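Local coordinates for glyoxylate-induced Protein (Pseudomonas aeruginosa, PDB 1SQ4), which is of unknown function but, as a two-domain cupin, may act as a ureidoglycine aminohydrolase, at residues Q70-L75 and R137-R142; S4-P9 and V93-E98. All coordinates share one frame; numbering follows the deposited sequence.

Both contacts meet in the six-stranded antiparallel sheet of the first cupin domain, where strand 136-144 lies between strands 69-76 and 90-98. Contact 1 joins two of these neighbouring strands; contact 2 lays the N-terminal segment 4-9 against the end of the third. Their centres are about 9 Å apart. Along the chain the segments alternate, in the order 4-9, 70-75, 93-98, 137-142. The two touch directly: Arg137 NH1 forms a salt bridge with Glu98 OE1 at 2.6 Å, beside a probable backbone hydrogen bond from Val97 N to Arg137 O. The N-terminal arm thus lies on the sheet whose strands contact 1 joins, and which also packs against the second cupin domain.

Contact 1: residues Q70-L75 and R137-R142; sequences QYIVEL and RFHWIR
Tyr71 and Trp140 form an antiparallel hydrogen-bonded pair whose side chains run side by side on one face of the sheet. The rings meet in an offset edge-to-face pair, planes at 88°, with the tyrosine edge directed at the indole face and Tyr71 CD2 3.5 Å from Trp140 CE3. On the same face Val73 sits over the ring of Phe138, its CB 4.0 Å from the ring centroid in a CH-pi contact. Leu75 CD1 reaches the edge of that ring, 3.8 Å from Phe138 CE1.

The opposite face is more polar. Gln70, extended with CG trans to its backbone N (chi1 171°), brings its amide to the rim of His139, where NE2 donates to ND1 at 3.1 Å; OE1 of the same amide is hydrogen-bonded to Tyr263 OH, which engages both its ends. The bond to His139 lies in the imidazole plane and is moderately bent at the hydrogen (146°). Ile72 covers one face of this imidazole, with CG1 3.8 Å from the His139 ring centroid. Farther along, Glu74 OE1 makes a long salt bridge to Arg137 NH2, 3.4 Å; the carboxylate also binds His135 and Arg53, and Arg137 pairs with Glu98 through NH1.

Backbone hydrogen bonds link Tyr71 with Trp140 and Val73 with Phe138 in both directions. Strand 52-57 flanks 70-75 and strand 90-98 flanks 137-142, placing the pair inside the cupin sheet. Strand 258-265 of the second cupin domain packs on Ile141 and His139, whereas His269 of the second subunit meets Tyr71 and Trp140.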
ATOM      1  N   GLN A  70     -21.593 -19.015 -14.956  1.00  6.13           N
ATOM      2  CA  GLN A  70     -22.869 -18.328 -14.958  1.00  4.82           C
ATOM      3  C   GLN A  70     -23.007 -17.519 -16.236  1.00  4.31           C
ATOM      4  O   GLN A  70     -22.061 -16.859 -16.664  1.00  5.51           O
ATOM      5  CB  GLN A  70     -22.947 -17.411 -13.738  1.00  4.59           C
ATOM      6  CG  GLN A  70     -24.131 -16.475 -13.718  1.00  6.30           C
ATOM      7  CD  GLN A  70     -24.115 -15.542 -12.512  1.00 10.18           C
ATOM      8  OE1 GLN A  70     -23.065 -15.318 -11.893  1.00 14.50           O
ATOM      9  NE2 GLN A  70     -25.276 -14.983 -12.182  1.00  8.83           N
ATOM     10  N   TYR A  71     -24.170 -17.587 -16.867  1.00  2.32           N
ATOM     11  CA  TYR A  71     -24.389 -16.802 -18.074  1.00  2.76           C
ATOM     12  C   TYR A  71     -25.708 -16.053 -17.922  1.00  3.37           C
ATOM     13  O   TYR A  71     -26.592 -16.483 -17.182  1.00  2.24           O
ATOM     14  CB  TYR A  71     -24.506 -17.682 -19.320  1.00  2.98           C
ATOM     15  CG  TYR A  71     -23.498 -18.786 -19.493  1.00  1.38           C
ATOM     16  CD1 TYR A  71     -22.168 -18.622 -19.120  1.00  1.36           C
ATOM     17  CD2 TYR A  71     -23.858 -19.964 -20.143  1.00  1.00           C
ATOM     18  CE1 TYR A  71     -21.220 -19.602 -19.399  1.00  1.00           C
ATOM     19  CE2 TYR A  71     -22.917 -20.943 -20.426  1.00  1.00           C
ATOM     20  CZ  TYR A  71     -21.597 -20.751 -20.053  1.00  1.00           C
ATOM     21  OH  TYR A  71     -20.647 -21.687 -20.372  1.00  1.00           O
ATOM     22  N   ILE A  72     -25.838 -14.929 -18.613  1.00  3.36           N
ATOM     23  CA  ILE A  72     -27.082 -14.180 -18.575  1.00  4.73           C
ATOM     24  C   ILE A  72     -27.486 -14.111 -20.039  1.00  6.65           C
ATOM     25  O   ILE A  72     -26.989 -13.286 -20.815  1.00  6.32           O
ATOM     26  CB  ILE A  72     -26.911 -12.766 -17.949  1.00  4.36           C
ATOM     27  CG1 ILE A  72     -26.541 -12.892 -16.467  1.00  5.21           C
ATOM     28  CG2 ILE A  72     -28.220 -12.002 -18.015  1.00  3.14           C
ATOM     29  CD1 ILE A  72     -26.377 -11.560 -15.735  1.00  5.72           C
ATOM     30  N   VAL A  73     -28.383 -15.024 -20.405  1.00  7.46           N
ATOM     31  CA  VAL A  73     -28.847 -15.170 -21.774  1.00  7.27           C
ATOM     32  C   VAL A  73     -30.046 -14.347 -22.198  1.00  6.43           C
ATOM     33  O   VAL A  73     -31.049 -14.283 -21.510  1.00  7.90           O
ATOM     34  CB  VAL A  73     -29.140 -16.640 -22.063  1.00  6.93           C
ATOM     35  CG1 VAL A  73     -29.604 -16.806 -23.493  1.00  8.37           C
ATOM     36  CG2 VAL A  73     -27.891 -17.456 -21.806  1.00  7.34           C
ATOM     37  N   GLU A  74     -29.926 -13.731 -23.359  1.00  7.15           N
ATOM     38  CA  GLU A  74     -30.987 -12.922 -23.909  1.00  8.76           C
ATOM     39  C   GLU A  74     -31.449 -13.579 -25.201  1.00  9.38           C
ATOM     40  O   GLU A  74     -30.684 -13.699 -26.172  1.00  9.49           O
ATOM     41  CB  GLU A  74     -30.466 -11.505 -24.186  1.00 11.63           C
ATOM     42  CG  GLU A  74     -31.405 -10.607 -24.986  1.00 14.58           C
ATOM     43  CD  GLU A  74     -30.780  -9.263 -25.363  1.00 17.70           C
ATOM     44  OE1 GLU A  74     -31.278  -8.616 -26.300  1.00 20.84           O
ATOM     45  OE2 GLU A  74     -29.798  -8.838 -24.727  1.00 19.94           O
ATOM     46  N   LEU A  75     -32.691 -14.038 -25.206  1.00  9.45           N
ATOM     47  CA  LEU A  75     -33.243 -14.659 -26.400  1.00 10.72           C
ATOM     48  C   LEU A  75     -34.214 -13.714 -27.051  1.00 10.54           C
ATOM     49  O   LEU A  75     -35.107 -13.173 -26.402  1.00 11.10           O
ATOM     50  CB  LEU A  75     -33.984 -15.943 -26.066  1.00  9.31           C
ATOM     51  CG  LEU A  75     -33.118 -17.018 -25.448  1.00 10.07           C
ATOM     52  CD1 LEU A  75     -33.996 -18.204 -25.096  1.00 10.39           C
ATOM     53  CD2 LEU A  75     -32.011 -17.401 -26.411  1.00 10.41           C
ATOM     54  N   ARG A 137     -34.976 -12.979 -20.785  1.00  9.15           N
ATOM     55  CA  ARG A 137     -33.652 -12.996 -20.204  1.00  8.14           C
ATOM     56  C   ARG A 137     -33.605 -13.871 -18.972  1.00  7.33           C
ATOM     57  O   ARG A 137     -34.439 -13.749 -18.072  1.00  8.61           O
ATOM     58  CB  ARG A 137     -33.228 -11.565 -19.874  1.00  8.86           C
ATOM     59  CG  ARG A 137     -33.316 -10.616 -21.077  1.00  8.03           C
ATOM     60  CD  ARG A 137     -32.796  -9.241 -20.730  1.00 10.77           C
ATOM     61  NE  ARG A 137     -32.509  -8.466 -21.927  1.00 12.92           N
ATOM     62  CZ  ARG A 137     -33.434  -7.898 -22.686  1.00 13.43           C
ATOM     63  NH1 ARG A 137     -34.716  -8.005 -22.366  1.00 12.22           N
ATOM     64  NH2 ARG A 137     -33.079  -7.250 -23.785  1.00 14.89           N
ATOM     65  N   PHE A 138     -32.629 -14.767 -18.939  1.00  6.54           N
ATOM     66  CA  PHE A 138     -32.481 -15.664 -17.802  1.00  6.45           C
ATOM     67  C   PHE A 138     -31.033 -15.937 -17.441  1.00  5.79           C
ATOM     68  O   PHE A 138     -30.129 -15.694 -18.232  1.00  6.39           O
ATOM     69  CB  PHE A 138     -33.176 -17.004 -18.071  1.00  3.71           C
ATOM     70  CG  PHE A 138     -32.590 -17.780 -19.227  1.00  2.07           C
ATOM     71  CD1 PHE A 138     -32.893 -17.432 -20.538  1.00  1.36           C
ATOM     72  CD2 PHE A 138     -31.803 -18.907 -19.000  1.00  1.91           C
ATOM     73  CE1 PHE A 138     -32.415 -18.184 -21.595  1.00  1.00           C
ATOM     74  CE2 PHE A 138     -31.319 -19.664 -20.053  1.00  1.00           C
ATOM     75  CZ  PHE A 138     -31.633 -19.309 -21.348  1.00  1.00           C
ATOM     76  N   HIS A 139     -30.839 -16.459 -16.233  1.00  5.44           N
ATOM     77  CA  HIS A 139     -29.520 -16.805 -15.732  1.00  4.91           C
ATOM     78  C   HIS A 139     -29.328 -18.297 -15.905  1.00  4.83           C
ATOM     79  O   HIS A 139     -30.249 -19.073 -15.677  1.00  6.80           O
ATOM     80  CB  HIS A 139     -29.381 -16.447 -14.247  1.00  2.39           C
ATOM     81  CG  HIS A 139     -29.177 -14.988 -13.987  1.00  2.22           C
ATOM     82  ND1 HIS A 139     -28.083 -14.499 -13.312  1.00  1.00           N
ATOM     83  CD2 HIS A 139     -29.939 -13.910 -14.298  1.00  1.78           C
ATOM     84  CE1 HIS A 139     -28.176 -13.185 -13.216  1.00  2.42           C
ATOM     85  NE2 HIS A 139     -29.295 -12.804 -13.807  1.00  3.29           N
ATOM     86  N   TRP A 140     -28.128 -18.699 -16.303  1.00  4.14           N
ATOM     87  CA  TRP A 140     -27.830 -20.106 -16.502  1.00  2.97           C
ATOM     88  C   TRP A 140     -26.567 -20.447 -15.712  1.00  4.66           C
ATOM     89  O   TRP A 140     -25.456 -20.069 -16.076  1.00  6.52           O
ATOM     90  CB  TRP A 140     -27.649 -20.369 -18.000  1.00  3.53           C
ATOM     91  CG  TRP A 140     -27.415 -21.809 -18.411  1.00  3.00           C
ATOM     92  CD1 TRP A 140     -27.458 -22.913 -17.616  1.00  4.02           C
ATOM     93  CD2 TRP A 140     -27.022 -22.271 -19.714  1.00  2.43           C
ATOM     94  NE1 TRP A 140     -27.104 -24.037 -18.338  1.00  4.20           N
ATOM     95  CE2 TRP A 140     -26.829 -23.665 -19.631  1.00  1.77           C
ATOM     96  CE3 TRP A 140     -26.804 -21.635 -20.950  1.00  1.96           C
ATOM     97  CZ2 TRP A 140     -26.433 -24.439 -20.721  1.00  1.54           C
ATOM     98  CZ3 TRP A 140     -26.408 -22.411 -22.040  1.00  1.00           C
ATOM     99  CH2 TRP A 140     -26.226 -23.795 -21.911  1.00  1.00           C
ATOM    100  N   ILE A 141     -26.749 -21.166 -14.614  1.00  4.26           N
ATOM    101  CA  ILE A 141     -25.640 -21.544 -13.769  1.00  3.04           C
ATOM    102  C   ILE A 141     -25.248 -23.004 -14.010  1.00  3.81           C
ATOM    103  O   ILE A 141     -26.075 -23.907 -13.873  1.00  3.48           O
ATOM    104  CB  ILE A 141     -26.029 -21.311 -12.311  1.00  1.45           C
ATOM    105  CG1 ILE A 141     -26.434 -19.853 -12.132  1.00  2.25           C
ATOM    106  CG2 ILE A 141     -24.877 -21.642 -11.409  1.00  1.00           C
ATOM    107  CD1 ILE A 141     -27.106 -19.543 -10.824  1.00  4.62           C
ATOM    108  N   ARG A 142     -23.982 -23.229 -14.359  1.00  5.19           N
ATOM    109  CA  ARG A 142     -23.492 -24.577 -14.649  1.00  6.21           C
ATOM    110  C   ARG A 142     -22.415 -25.100 -13.718  1.00  5.85           C
ATOM    111  O   ARG A 142     -21.636 -24.332 -13.152  1.00  8.15           O
ATOM    112  CB  ARG A 142     -22.955 -24.652 -16.088  1.00  6.67           C
ATOM    113  CG  ARG A 142     -24.021 -24.450 -17.162  1.00  6.34           C
ATOM    114  CD  ARG A 142     -23.434 -24.199 -18.543  1.00  6.09           C
ATOM    115  NE  ARG A 142     -22.917 -25.390 -19.222  1.00  5.26           N
ATOM    116  CZ  ARG A 142     -21.631 -25.711 -19.301  1.00  5.15           C
ATOM    117  NH1 ARG A 142     -20.717 -24.933 -18.734  1.00  6.70           N
ATOM    118  NH2 ARG A 142     -21.256 -26.791 -19.974  1.00  3.63           N
TER

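Contact 2: residues S4-P9 and V93-E98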
ATOM      1  N   SER A   4     -42.662  -9.360  -7.444  1.00 39.52           N
ATOM      2  CA  SER A   4     -41.223  -9.099  -7.325  1.00 36.16           C
ATOM      3  C   SER A   4     -40.575  -8.675  -8.636  1.00 34.25           C
ATOM      4  O   SER A   4     -40.965  -9.128  -9.714  1.00 34.70           O
ATOM      5  CB  SER A   4     -40.482 -10.335  -6.807  1.00 36.15           C
ATOM      6  OG  SER A   4     -40.796 -10.616  -5.454  1.00 37.05           O
ATOM      7  N   SER A   5     -39.565  -7.818  -8.531  1.00 30.91           N
ATOM      8  CA  SER A   5     -38.849  -7.327  -9.698  1.00 28.14           C
ATOM      9  C   SER A   5     -37.458  -7.931  -9.756  1.00 25.06           C
ATOM     10  O   SER A   5     -36.892  -8.331  -8.733  1.00 26.83           O
ATOM     11  CB  SER A   5     -38.704  -5.814  -9.629  1.00 30.69           C
ATOM     12  OG  SER A   5     -37.814  -5.455  -8.584  1.00 32.14           O
ATOM     13  N   TYR A   6     -36.895  -7.984 -10.955  1.00 19.40           N
ATOM     14  CA  TYR A   6     -35.560  -8.522 -11.125  1.00 13.53           C
ATOM     15  C   TYR A   6     -34.826  -7.728 -12.193  1.00 12.22           C
ATOM     16  O   TYR A   6     -35.380  -7.412 -13.240  1.00 11.58           O
ATOM     17  CB  TYR A   6     -35.637  -9.988 -11.527  1.00 10.21           C
ATOM     18  CG  TYR A   6     -36.589 -10.814 -10.696  1.00  5.10           C
ATOM     19  CD1 TYR A   6     -36.225 -11.316  -9.444  1.00  2.96           C
ATOM     20  CD2 TYR A   6     -37.848 -11.126 -11.187  1.00  3.25           C
ATOM     21  CE1 TYR A   6     -37.109 -12.124  -8.706  1.00  3.67           C
ATOM     22  CE2 TYR A   6     -38.728 -11.918 -10.471  1.00  4.07           C
ATOM     23  CZ  TYR A   6     -38.362 -12.417  -9.244  1.00  4.98           C
ATOM     24  OH  TYR A   6     -39.262 -13.230  -8.600  1.00  7.26           O
ATOM     25  N   TYR A   7     -33.578  -7.388 -11.919  1.00 11.71           N
ATOM     26  CA  TYR A   7     -32.799  -6.636 -12.880  1.00 11.80           C
ATOM     27  C   TYR A   7     -32.338  -7.555 -13.999  1.00 12.25           C
ATOM     28  O   TYR A   7     -32.054  -8.738 -13.773  1.00 11.24           O
ATOM     29  CB  TYR A   7     -31.587  -5.990 -12.206  1.00  9.44           C
ATOM     30  CG  TYR A   7     -30.609  -5.388 -13.183  1.00 10.36           C
ATOM     31  CD1 TYR A   7     -29.634  -6.171 -13.803  1.00  8.59           C
ATOM     32  CD2 TYR A   7     -30.652  -4.026 -13.496  1.00 10.89           C
ATOM     33  CE1 TYR A   7     -28.721  -5.608 -14.705  1.00  8.97           C
ATOM     34  CE2 TYR A   7     -29.741  -3.460 -14.402  1.00  9.02           C
ATOM     35  CZ  TYR A   7     -28.780  -4.252 -14.996  1.00  7.44           C
ATOM     36  OH  TYR A   7     -27.861  -3.691 -15.859  1.00  6.16           O
ATOM     37  N   ALA A   8     -32.270  -6.999 -15.208  1.00 11.97           N
ATOM     38  CA  ALA A   8     -31.837  -7.743 -16.385  1.00 12.05           C
ATOM     39  C   ALA A   8     -31.080  -6.826 -17.341  1.00 12.78           C
ATOM     40  O   ALA A   8     -31.579  -5.776 -17.734  1.00 13.46           O
ATOM     41  CB  ALA A   8     -33.035  -8.361 -17.090  1.00 11.62           C
ATOM     42  N   PRO A   9     -29.859  -7.224 -17.730  1.00 13.85           N
ATOM     43  CA  PRO A   9     -29.020  -6.450 -18.640  1.00 14.04           C
ATOM     44  C   PRO A   9     -29.744  -6.245 -19.945  1.00 15.78           C
ATOM     45  O   PRO A   9     -30.585  -7.056 -20.335  1.00 15.22           O
ATOM     46  CB  PRO A   9     -27.802  -7.341 -18.840  1.00 14.31           C
ATOM     47  CG  PRO A   9     -27.780  -8.189 -17.633  1.00 15.43           C
ATOM     48  CD  PRO A   9     -29.223  -8.516 -17.430  1.00 13.64           C
ATOM     49  N   VAL A  93     -29.144 -24.685 -13.501  1.00  7.02           N
ATOM     50  CA  VAL A  93     -30.231 -24.013 -12.830  1.00  7.11           C
ATOM     51  C   VAL A  93     -30.578 -22.822 -13.719  1.00  7.95           C
ATOM     52  O   VAL A  93     -29.720 -21.984 -14.022  1.00 10.05           O
ATOM     53  CB  VAL A  93     -29.832 -23.506 -11.435  1.00  6.42           C
ATOM     54  CG1 VAL A  93     -30.955 -22.669 -10.856  1.00  4.16           C
ATOM     55  CG2 VAL A  93     -29.532 -24.678 -10.520  1.00  6.69           C
ATOM     56  N   LEU A  94     -31.825 -22.770 -14.164  1.00  7.18           N
ATOM     57  CA  LEU A  94     -32.293 -21.682 -15.012  1.00  6.79           C
ATOM     58  C   LEU A  94     -33.162 -20.775 -14.163  1.00  7.11           C
ATOM     59  O   LEU A  94     -34.048 -21.236 -13.436  1.00  6.54           O
ATOM     60  CB  LEU A  94     -33.098 -22.234 -16.198  1.00  5.90           C
ATOM     61  CG  LEU A  94     -32.447 -22.380 -17.582  1.00  5.69           C
ATOM     62  CD1 LEU A  94     -31.076 -23.005 -17.488  1.00  3.72           C
ATOM     63  CD2 LEU A  94     -33.354 -23.214 -18.466  1.00  4.65           C
ATOM     64  N   PHE A  95     -32.904 -19.479 -14.255  1.00  7.92           N
ATOM     65  CA  PHE A  95     -33.657 -18.509 -13.485  1.00  8.87           C
ATOM     66  C   PHE A  95     -34.026 -17.321 -14.350  1.00 10.30           C
ATOM     67  O   PHE A  95     -33.198 -16.439 -14.592  1.00 12.16           O
ATOM     68  CB  PHE A  95     -32.824 -18.027 -12.303  1.00  7.68           C
ATOM     69  CG  PHE A  95     -33.536 -17.049 -11.432  1.00  8.02           C
ATOM     70  CD1 PHE A  95     -34.622 -17.455 -10.667  1.00  5.93           C
ATOM     71  CD2 PHE A  95     -33.156 -15.712 -11.411  1.00  7.68           C
ATOM     72  CE1 PHE A  95     -35.313 -16.544  -9.892  1.00  8.28           C
ATOM     73  CE2 PHE A  95     -33.845 -14.793 -10.633  1.00  7.58           C
ATOM     74  CZ  PHE A  95     -34.928 -15.204  -9.875  1.00  7.29           C
ATOM     75  N   VAL A  96     -35.273 -17.275 -14.799  1.00 10.41           N
ATOM     76  CA  VAL A  96     -35.696 -16.181 -15.656  1.00 12.21           C
ATOM     77  C   VAL A  96     -35.947 -14.888 -14.892  1.00 10.99           C
ATOM     78  O   VAL A  96     -36.617 -14.880 -13.861  1.00 10.76           O
ATOM     79  CB  VAL A  96     -36.946 -16.578 -16.453  1.00 12.38           C
ATOM     80  CG1 VAL A  96     -37.987 -17.093 -15.509  1.00 18.29           C
ATOM     81  CG2 VAL A  96     -37.469 -15.384 -17.240  1.00 14.20           C
ATOM     82  N   VAL A  97     -35.395 -13.796 -15.413  1.00 10.60           N
ATOM     83  CA  VAL A  97     -35.548 -12.493 -14.783  1.00 10.68           C
ATOM     84  C   VAL A  97     -36.409 -11.530 -15.591  1.00 13.20           C
ATOM     85  O   VAL A  97     -36.895 -10.532 -15.062  1.00 15.21           O
ATOM     86  CB  VAL A  97     -34.181 -11.828 -14.522  1.00  8.47           C
ATOM     87  CG1 VAL A  97     -33.411 -12.625 -13.497  1.00  7.75           C
ATOM     88  CG2 VAL A  97     -33.397 -11.721 -15.813  1.00  6.62           C
ATOM     89  N   GLU A  98     -36.607 -11.814 -16.871  1.00 13.86           N
ATOM     90  CA  GLU A  98     -37.427 -10.937 -17.686  1.00 13.84           C
ATOM     91  C   GLU A  98     -37.936 -11.703 -18.872  1.00 14.23           C
ATOM     92  O   GLU A  98     -37.185 -12.435 -19.516  1.00 13.41           O
ATOM     93  CB  GLU A  98     -36.618  -9.747 -18.163  1.00 15.71           C
ATOM     94  CG  GLU A  98     -37.432  -8.612 -18.715  1.00 17.43           C
ATOM     95  CD  GLU A  98     -36.544  -7.459 -19.099  1.00 21.82           C
ATOM     96  OE1 GLU A  98     -36.051  -7.452 -20.244  1.00 24.66           O
ATOM     97  OE2 GLU A  98     -36.306  -6.577 -18.243  1.00 24.48           O
TER
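Tyr6 and Ala8 are the residues of the N-terminal segment that lean on strand 93-98, their CB atoms directed at it, while the CB of Tyr7 between them points away. Val97 takes the central place. Its CB is 3.8 Å from Tyr6 CB, and its CG2 branch reaches the Ala8 methyl, with CG2 to CB at 3.6 Å. The backbone carbonyl of Tyr7 also rests on this valine, Tyr7 O lying 3.8 Å from Val97 CB.

Beside Val97, the phenol ring of Tyr6 crosses the ring of Phe95 at about a right angle. This is a T-shaped pair with planes at 87° and centroids 5.6 Å apart, in which the edge of Phe95 at CZ is presented to the face of Tyr6. Phe95 attains this by holding CG trans to its backbone N (chi1 -178°), which carries the ring out to the tyrosine. At the other end of the contact the extended Glu98 passes the Ala8 methyl, its OE2 3.9 Å from Ala8 CB.

In the next shell, Val97 and Glu98 both face Arg137, forming a classic beta bulge at the end of the strand, and the carboxylate of Glu98 is held by Arg137 and by His10, just beyond the N-terminal segment. Leu219 of the second cupin domain packs on Phe95 and shares a backbone hydrogen bond with Tyr7, while the Tyr6 hydroxyl is hydrogen-bonded to Glu161, which limits where the ring can lie.

Between the two segments the attraction is therefore apolar and aromatic: they meet by packing, and the directional bonds that position the arm and the strand end come from neighbouring residues.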